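Local coordinates for protein D-ribulose-5-phosphate 3-epimerase, putative (Plasmodium falciparum, PDB 1TQX) that probably catalyses the interconversion of D-ribulose 5-phosphate and D-xylulose 5-phosphate, using a bound divalent metal ion, at residues K124-D135 with K163-L174. Numbering follows the deposited sequence.
Sequences KTDVQKLVPILD and KVSFLRKKYKNL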
ATOM      1  N   LYS A 124      10.786   4.137  11.525  1.00 26.57           N
ATOM      2  CA  LYS A 124      11.241   4.026  12.908  1.00 29.61           C
ATOM      3  C   LYS A 124      10.415   3.126  13.825  1.00 29.72           C
ATOM      4  O   LYS A 124      10.772   2.947  14.987  1.00 30.91           O
ATOM      5  CB  LYS A 124      11.341   5.421  13.536  1.00 32.54           C
ATOM      6  CG  LYS A 124      12.256   6.374  12.780  1.00 37.01           C
ATOM      7  CD  LYS A 124      12.272   7.747  13.432  1.00 42.18           C
ATOM      8  CE  LYS A 124      13.084   8.738  12.617  1.00 43.67           C
ATOM      9  NZ  LYS A 124      13.051  10.095  13.223  1.00 45.87           N
ATOM     10  N   THR A 125       9.325   2.552  13.318  1.00 28.74           N
ATOM     11  CA  THR A 125       8.481   1.683  14.142  1.00 27.52           C
ATOM     12  C   THR A 125       8.909   0.213  14.079  1.00 28.47           C
ATOM     13  O   THR A 125       9.077  -0.351  12.999  1.00 29.50           O
ATOM     14  CB  THR A 125       7.002   1.799  13.722  1.00 26.76           C
ATOM     15  OG1 THR A 125       6.608   3.174  13.764  1.00 21.23           O
ATOM     16  CG2 THR A 125       6.110   1.007  14.671  1.00 24.96           C
ATOM     17  N   ASP A 126       9.072  -0.395  15.249  1.00 29.38           N
ATOM     18  CA  ASP A 126       9.491  -1.793  15.384  1.00 32.68           C
ATOM     19  C   ASP A 126       8.412  -2.774  14.912  1.00 31.34           C
ATOM     20  O   ASP A 126       7.308  -2.785  15.449  1.00 31.68           O
ATOM     21  CB  ASP A 126       9.835  -2.055  16.856  1.00 35.28           C
ATOM     22  CG  ASP A 126      10.272  -3.485  17.122  1.00 39.30           C
ATOM     23  OD1 ASP A 126      10.511  -3.810  18.305  1.00 41.93           O
ATOM     24  OD2 ASP A 126      10.380  -4.281  16.165  1.00 40.45           O
ATOM     25  N   VAL A 127       8.741  -3.601  13.920  1.00 31.62           N
ATOM     26  CA  VAL A 127       7.800  -4.593  13.375  1.00 33.51           C
ATOM     27  C   VAL A 127       7.220  -5.568  14.389  1.00 32.73           C
ATOM     28  O   VAL A 127       6.075  -6.000  14.258  1.00 32.30           O
ATOM     29  CB  VAL A 127       8.447  -5.504  12.316  1.00 35.86           C
ATOM     30  CG1 VAL A 127       7.666  -5.437  11.028  1.00 34.97           C
ATOM     31  CG2 VAL A 127       9.895  -5.150  12.137  1.00 39.29           C
ATOM     32  N   GLN A 128       8.023  -5.952  15.374  1.00 32.18           N
ATOM     33  CA  GLN A 128       7.569  -6.917  16.365  1.00 33.92           C
ATOM     34  C   GLN A 128       6.364  -6.449  17.165  1.00 31.80           C
ATOM     35  O   GLN A 128       5.640  -7.262  17.737  1.00 30.43           O
ATOM     36  CB  GLN A 128       8.718  -7.295  17.302  1.00 37.05           C
ATOM     37  CG  GLN A 128       9.893  -7.926  16.568  1.00 42.89           C
ATOM     38  CD  GLN A 128      10.874  -8.605  17.502  1.00 46.90           C
ATOM     39  OE1 GLN A 128      10.539  -9.584  18.171  1.00 48.87           O
ATOM     40  NE2 GLN A 128      12.095  -8.086  17.555  1.00 48.63           N
ATOM     41  N   LYS A 129       6.136  -5.141  17.196  1.00 31.06           N
ATOM     42  CA  LYS A 129       4.994  -4.607  17.927  1.00 30.91           C
ATOM     43  C   LYS A 129       3.680  -5.004  17.258  1.00 28.95           C
ATOM     44  O   LYS A 129       2.618  -4.895  17.866  1.00 29.62           O
ATOM     45  CB  LYS A 129       5.073  -3.082  18.016  1.00 31.85           C
ATOM     46  CG  LYS A 129       6.151  -2.546  18.949  1.00 36.62           C
ATOM     47  CD  LYS A 129       6.234  -1.030  18.828  1.00 37.41           C
ATOM     48  CE  LYS A 129       7.376  -0.442  19.644  1.00 40.64           C
ATOM     49  NZ  LYS A 129       6.936   0.023  20.980  1.00 42.03           N
ATOM     50  N   LEU A 130       3.752  -5.460  16.009  1.00 27.32           N
ATOM     51  CA  LEU A 130       2.549  -5.857  15.269  1.00 26.78           C
ATOM     52  C   LEU A 130       2.094  -7.292  15.536  1.00 27.28           C
ATOM     53  O   LEU A 130       0.954  -7.650  15.232  1.00 24.68           O
ATOM     54  CB  LEU A 130       2.773  -5.710  13.759  1.00 25.17           C
ATOM     55  CG  LEU A 130       3.024  -4.325  13.154  1.00 24.78           C
ATOM     56  CD1 LEU A 130       3.197  -4.479  11.654  1.00 25.31           C
ATOM     57  CD2 LEU A 130       1.858  -3.390  13.456  1.00 24.37           C
ATOM     58  N   VAL A 131       2.981  -8.113  16.089  1.00 27.81           N
ATOM     59  CA  VAL A 131       2.658  -9.512  16.349  1.00 28.69           C
ATOM     60  C   VAL A 131       1.282  -9.785  16.974  1.00 29.04           C
ATOM     61  O   VAL A 131       0.520 -10.604  16.464  1.00 29.57           O
ATOM     62  CB  VAL A 131       3.760 -10.179  17.202  1.00 29.22           C
ATOM     63  CG1 VAL A 131       3.377 -11.616  17.531  1.00 30.31           C
ATOM     64  CG2 VAL A 131       5.075 -10.164  16.431  1.00 29.88           C
ATOM     65  N   PRO A 132       0.942  -9.103  18.078  1.00 30.16           N
ATOM     66  CA  PRO A 132      -0.368  -9.348  18.691  1.00 30.67           C
ATOM     67  C   PRO A 132      -1.530  -9.168  17.708  1.00 31.81           C
ATOM     68  O   PRO A 132      -2.487  -9.945  17.705  1.00 30.90           O
ATOM     69  CB  PRO A 132      -0.410  -8.331  19.828  1.00 31.81           C
ATOM     70  CG  PRO A 132       1.034  -8.213  20.220  1.00 31.60           C
ATOM     71  CD  PRO A 132       1.721  -8.141  18.876  1.00 29.50           C
ATOM     72  N   ILE A 133      -1.439  -8.144  16.867  1.00 30.61           N
ATOM     73  CA  ILE A 133      -2.490  -7.878  15.893  1.00 30.52           C
ATOM     74  C   ILE A 133      -2.476  -8.900  14.766  1.00 29.58           C
ATOM     75  O   ILE A 133      -3.517  -9.439  14.387  1.00 28.96           O
ATOM     76  CB  ILE A 133      -2.330  -6.485  15.265  1.00 32.96           C
ATOM     77  CG1 ILE A 133      -2.255  -5.424  16.364  1.00 34.92           C
ATOM     78  CG2 ILE A 133      -3.505  -6.203  14.338  1.00 32.38           C
ATOM     79  CD1 ILE A 133      -1.814  -4.059  15.868  1.00 35.72           C
ATOM     80  N   LEU A 134      -1.288  -9.161  14.233  1.00 27.79           N
ATOM     81  CA  LEU A 134      -1.140 -10.104  13.136  1.00 28.70           C
ATOM     82  C   LEU A 134      -1.552 -11.521  13.508  1.00 29.43           C
ATOM     83  O   LEU A 134      -2.016 -12.274  12.656  1.00 29.98           O
ATOM     84  CB  LEU A 134       0.306 -10.097  12.626  1.00 27.82           C
ATOM     85  CG  LEU A 134       0.782  -8.763  12.039  1.00 28.40           C
ATOM     86  CD1 LEU A 134       2.223  -8.885  11.562  1.00 26.88           C
ATOM     87  CD2 LEU A 134      -0.131  -8.362  10.889  1.00 25.74           C
ATOM     88  N   ASP A 135      -1.391 -11.886  14.775  1.00 30.58           N
ATOM     89  CA  ASP A 135      -1.758 -13.231  15.203  1.00 32.68           C
ATOM     90  C   ASP A 135      -3.266 -13.491  15.179  1.00 33.61           C
ATOM     91  O   ASP A 135      -3.696 -14.644  15.204  1.00 34.95           O
ATOM     92  CB  ASP A 135      -1.203 -13.523  16.603  1.00 32.31           C
ATOM     93  CG  ASP A 135       0.295 -13.788  16.599  1.00 33.45           C
ATOM     94  OD1 ASP A 135       0.871 -14.017  15.511  1.00 32.45           O
ATOM     95  OD2 ASP A 135       0.902 -13.785  17.690  1.00 33.52           O
ATOM     96  N   LYS A 163      12.644  -5.998   8.380  1.00 27.30           N
ATOM     97  CA  LYS A 163      11.236  -6.090   8.760  1.00 26.75           C
ATOM     98  C   LYS A 163      10.514  -7.050   7.828  1.00 26.94           C
ATOM     99  O   LYS A 163       9.698  -7.864   8.269  1.00 26.77           O
ATOM    100  CB  LYS A 163      10.561  -4.715   8.695  1.00 26.03           C
ATOM    101  CG  LYS A 163      11.167  -3.671   9.616  1.00 26.04           C
ATOM    102  CD  LYS A 163      10.344  -2.399   9.594  1.00 25.05           C
ATOM    103  CE  LYS A 163      10.946  -1.323  10.485  1.00 25.41           C
ATOM    104  NZ  LYS A 163      10.111  -0.080  10.452  1.00 22.98           N
ATOM    105  N   VAL A 164      10.815  -6.942   6.537  1.00 26.57           N
ATOM    106  CA  VAL A 164      10.202  -7.799   5.527  1.00 25.57           C
ATOM    107  C   VAL A 164      10.529  -9.272   5.783  1.00 26.67           C
ATOM    108  O   VAL A 164       9.634 -10.117   5.765  1.00 25.53           O
ATOM    109  CB  VAL A 164      10.670  -7.402   4.102  1.00 25.61           C
ATOM    110  CG1 VAL A 164      10.023  -8.315   3.060  1.00 23.28           C
ATOM    111  CG2 VAL A 164      10.303  -5.942   3.820  1.00 25.40           C
ATOM    112  N   SER A 165      11.802  -9.583   6.024  1.00 26.70           N
ATOM    113  CA  SER A 165      12.196 -10.970   6.287  1.00 27.96           C
ATOM    114  C   SER A 165      11.518 -11.511   7.544  1.00 27.81           C
ATOM    115  O   SER A 165      11.064 -12.655   7.564  1.00 29.03           O
ATOM    116  CB  SER A 165      13.716 -11.085   6.432  1.00 27.68           C
ATOM    117  OG  SER A 165      14.358 -10.871   5.191  1.00 30.51           O
ATOM    118  N   PHE A 166      11.448 -10.688   8.587  1.00 28.03           N
ATOM    119  CA  PHE A 166      10.800 -11.089   9.834  1.00 29.29           C
ATOM    120  C   PHE A 166       9.359 -11.533   9.584  1.00 28.85           C
ATOM    121  O   PHE A 166       8.941 -12.601  10.028  1.00 28.77           O
ATOM    122  CB  PHE A 166      10.786  -9.923  10.827  1.00 29.01           C
ATOM    123  CG  PHE A 166       9.980 -10.195  12.068  1.00 31.12           C
ATOM    124  CD1 PHE A 166      10.528 -10.913  13.129  1.00 32.76           C
ATOM    125  CD2 PHE A 166       8.662  -9.754  12.169  1.00 30.75           C
ATOM    126  CE1 PHE A 166       9.774 -11.191  14.274  1.00 33.29           C
ATOM    127  CE2 PHE A 166       7.901 -10.028  13.309  1.00 32.59           C
ATOM    128  CZ  PHE A 166       8.458 -10.746  14.361  1.00 33.00           C
ATOM    129  N   LEU A 167       8.601 -10.699   8.874  1.00 28.72           N
ATOM    130  CA  LEU A 167       7.201 -10.987   8.577  1.00 28.24           C
ATOM    131  C   LEU A 167       6.990 -12.227   7.713  1.00 28.58           C
ATOM    132  O   LEU A 167       6.139 -13.060   8.023  1.00 27.78           O
ATOM    133  CB  LEU A 167       6.546  -9.771   7.908  1.00 27.11           C
ATOM    134  CG  LEU A 167       6.397  -8.512   8.770  1.00 24.72           C
ATOM    135  CD1 LEU A 167       6.068  -7.317   7.894  1.00 23.14           C
ATOM    136  CD2 LEU A 167       5.308  -8.730   9.808  1.00 24.85           C
ATOM    137  N   ARG A 168       7.755 -12.359   6.633  1.00 28.85           N
ATOM    138  CA  ARG A 168       7.598 -13.518   5.758  1.00 30.91           C
ATOM    139  C   ARG A 168       7.919 -14.825   6.473  1.00 32.57           C
ATOM    140  O   ARG A 168       7.255 -15.838   6.261  1.00 33.17           O
ATOM    141  CB  ARG A 168       8.488 -13.392   4.516  1.00 29.25           C
ATOM    142  CG  ARG A 168       8.401 -14.591   3.570  1.00 27.48           C
ATOM    143  CD  ARG A 168       6.961 -14.834   3.127  1.00 29.17           C
ATOM    144  NE  ARG A 168       6.428 -13.720   2.342  1.00 27.54           N
ATOM    145  CZ  ARG A 168       5.205 -13.219   2.493  1.00 28.09           C
ATOM    146  NH1 ARG A 168       4.388 -13.729   3.404  1.00 25.39           N
ATOM    147  NH2 ARG A 168       4.795 -12.213   1.730  1.00 27.91           N
ATOM    148  N   LYS A 169       8.938 -14.801   7.321  1.00 34.85           N
ATOM    149  CA  LYS A 169       9.340 -15.999   8.049  1.00 36.87           C
ATOM    150  C   LYS A 169       8.288 -16.444   9.063  1.00 36.21           C
ATOM    151  O   LYS A 169       8.034 -17.639   9.222  1.00 34.45           O
ATOM    152  CB  LYS A 169      10.672 -15.757   8.763  1.00 38.93           C
ATOM    153  CG  LYS A 169      11.257 -16.995   9.432  1.00 44.08           C
ATOM    154  CD  LYS A 169      12.642 -16.712  10.003  1.00 47.07           C
ATOM    155  CE  LYS A 169      13.279 -17.966  10.594  1.00 49.99           C
ATOM    156  NZ  LYS A 169      12.473 -18.545  11.703  1.00 50.78           N
ATOM    157  N   LYS A 170       7.669 -15.476   9.734  1.00 35.32           N
ATOM    158  CA  LYS A 170       6.663 -15.764  10.749  1.00 35.07           C
ATOM    159  C   LYS A 170       5.262 -15.999  10.187  1.00 34.69           C
ATOM    160  O   LYS A 170       4.497 -16.791  10.734  1.00 33.01           O
ATOM    161  CB  LYS A 170       6.627 -14.620  11.771  1.00 36.88           C
ATOM    162  CG  LYS A 170       5.781 -14.887  13.012  1.00 37.19           C
ATOM    163  CD  LYS A 170       5.964 -13.767  14.033  1.00 37.56           C
ATOM    164  CE  LYS A 170       5.109 -13.984  15.276  1.00 37.85           C
ATOM    165  NZ  LYS A 170       5.501 -15.209  16.026  1.00 37.13           N
ATOM    166  N   TYR A 171       4.930 -15.312   9.099  1.00 33.49           N
ATOM    167  CA  TYR A 171       3.612 -15.446   8.490  1.00 33.04           C
ATOM    168  C   TYR A 171       3.739 -15.721   6.993  1.00 34.42           C
ATOM    169  O   TYR A 171       3.834 -14.793   6.191  1.00 32.88           O
ATOM    170  CB  TYR A 171       2.793 -14.167   8.716  1.00 31.61           C
ATOM    171  CG  TYR A 171       2.738 -13.692  10.152  1.00 29.63           C
ATOM    172  CD1 TYR A 171       3.631 -12.737  10.625  1.00 29.15           C
ATOM    173  CD2 TYR A 171       1.778 -14.187  11.036  1.00 30.10           C
ATOM    174  CE1 TYR A 171       3.569 -12.277  11.943  1.00 28.46           C
ATOM    175  CE2 TYR A 171       1.709 -13.735  12.358  1.00 27.47           C
ATOM    176  CZ  TYR A 171       2.606 -12.779  12.802  1.00 29.20           C
ATOM    177  OH  TYR A 171       2.540 -12.312  14.097  1.00 26.50           O
ATOM    178  N   LYS A 172       3.722 -16.996   6.616  1.00 35.41           N
ATOM    179  CA  LYS A 172       3.876 -17.369   5.214  1.00 37.04           C
ATOM    180  C   LYS A 172       2.760 -16.946   4.258  1.00 35.54           C
ATOM    181  O   LYS A 172       3.008 -16.769   3.069  1.00 36.45           O
ATOM    182  CB  LYS A 172       4.114 -18.881   5.095  1.00 40.97           C
ATOM    183  CG  LYS A 172       3.035 -19.750   5.715  1.00 45.31           C
ATOM    184  CD  LYS A 172       3.307 -21.244   5.498  1.00 50.63           C
ATOM    185  CE  LYS A 172       4.497 -21.754   6.311  1.00 52.98           C
ATOM    186  NZ  LYS A 172       5.813 -21.236   5.838  1.00 55.42           N
ATOM    187  N   ASN A 173       1.542 -16.770   4.762  1.00 34.11           N
ATOM    188  CA  ASN A 173       0.427 -16.377   3.900  1.00 33.85           C
ATOM    189  C   ASN A 173       0.082 -14.893   3.965  1.00 31.73           C
ATOM    190  O   ASN A 173      -0.854 -14.437   3.310  1.00 30.36           O
ATOM    191  CB  ASN A 173      -0.823 -17.192   4.238  1.00 37.43           C
ATOM    192  CG  ASN A 173      -0.664 -18.662   3.921  1.00 40.60           C
ATOM    193  OD1 ASN A 173      -0.334 -19.033   2.792  1.00 42.41           O
ATOM    194  ND2 ASN A 173      -0.900 -19.510   4.915  1.00 43.07           N
ATOM    195  N   LEU A 174       0.834 -14.142   4.754  1.00 28.75           N
ATOM    196  CA  LEU A 174       0.582 -12.714   4.888  1.00 27.47           C
ATOM    197  C   LEU A 174       1.093 -11.930   3.682  1.00 26.77           C
ATOM    198  O   LEU A 174       2.208 -12.156   3.207  1.00 26.24           O
ATOM    199  CB  LEU A 174       1.255 -12.193   6.157  1.00 26.55           C
ATOM    200  CG  LEU A 174       1.225 -10.688   6.420  1.00 25.91           C
ATOM    201  CD1 LEU A 174      -0.204 -10.229   6.716  1.00 24.06           C
ATOM    202  CD2 LEU A 174       2.135 -10.378   7.597  1.00 26.22           C
TER
HETATM  203  O   HOH W   1       3.458 -14.958  18.045  1.00 36.97           O
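On the outer wall of the TIM barrel, the short helical segment after strand 116-121 packs against helix 161-170 and the turn that follows it, through Val127, Val131 and Leu134 on one side and Lys163, Phe166 and Leu167 of the helix and Tyr171 of the turn on the other. At one end the extended chain of Lys163 runs past the methyls of Val127, and its NZ donates to Thr125 O at 2.8 Å; the ammonium lies 23° out of the carbonyl plane and also binds Pro123 O. In the middle, CG of Gln128 sits over one face of the Phe166 ring, a CH-pi contact 4.3 Å from the centroid, while Val131 CG2 meets the ring edge 4.0 Å from CZ. Deeper, Leu134 CD1 touches Leu167 CD2 at 3.6 Å, and both leucines rest on Val142 of strand 141-145. At the far end, with CG anti to its own carbonyl carbon (chi1 -51°), Tyr171 brings its ring up to Leu134, the two side chains crossing at about a right angle; Tyr171 CZ lies 3.5 Å from Leu134 CB. The tyrosine hydroxyl donates to Asp135 OD1 at 2.8 Å, approaching from above the carboxylate plane. Asp135 OD2 accepts a hydrogen bond from a water that in turn accepts one from Lys170 NZ, so the carboxylate is held through both oxygens. The apolar seam is thus closed by a polar link at each end: lysine to backbone carbonyl, and tyrosine to a carboxylate whose negative charge would probably be partly offset by Lys170, which reaches it through the water.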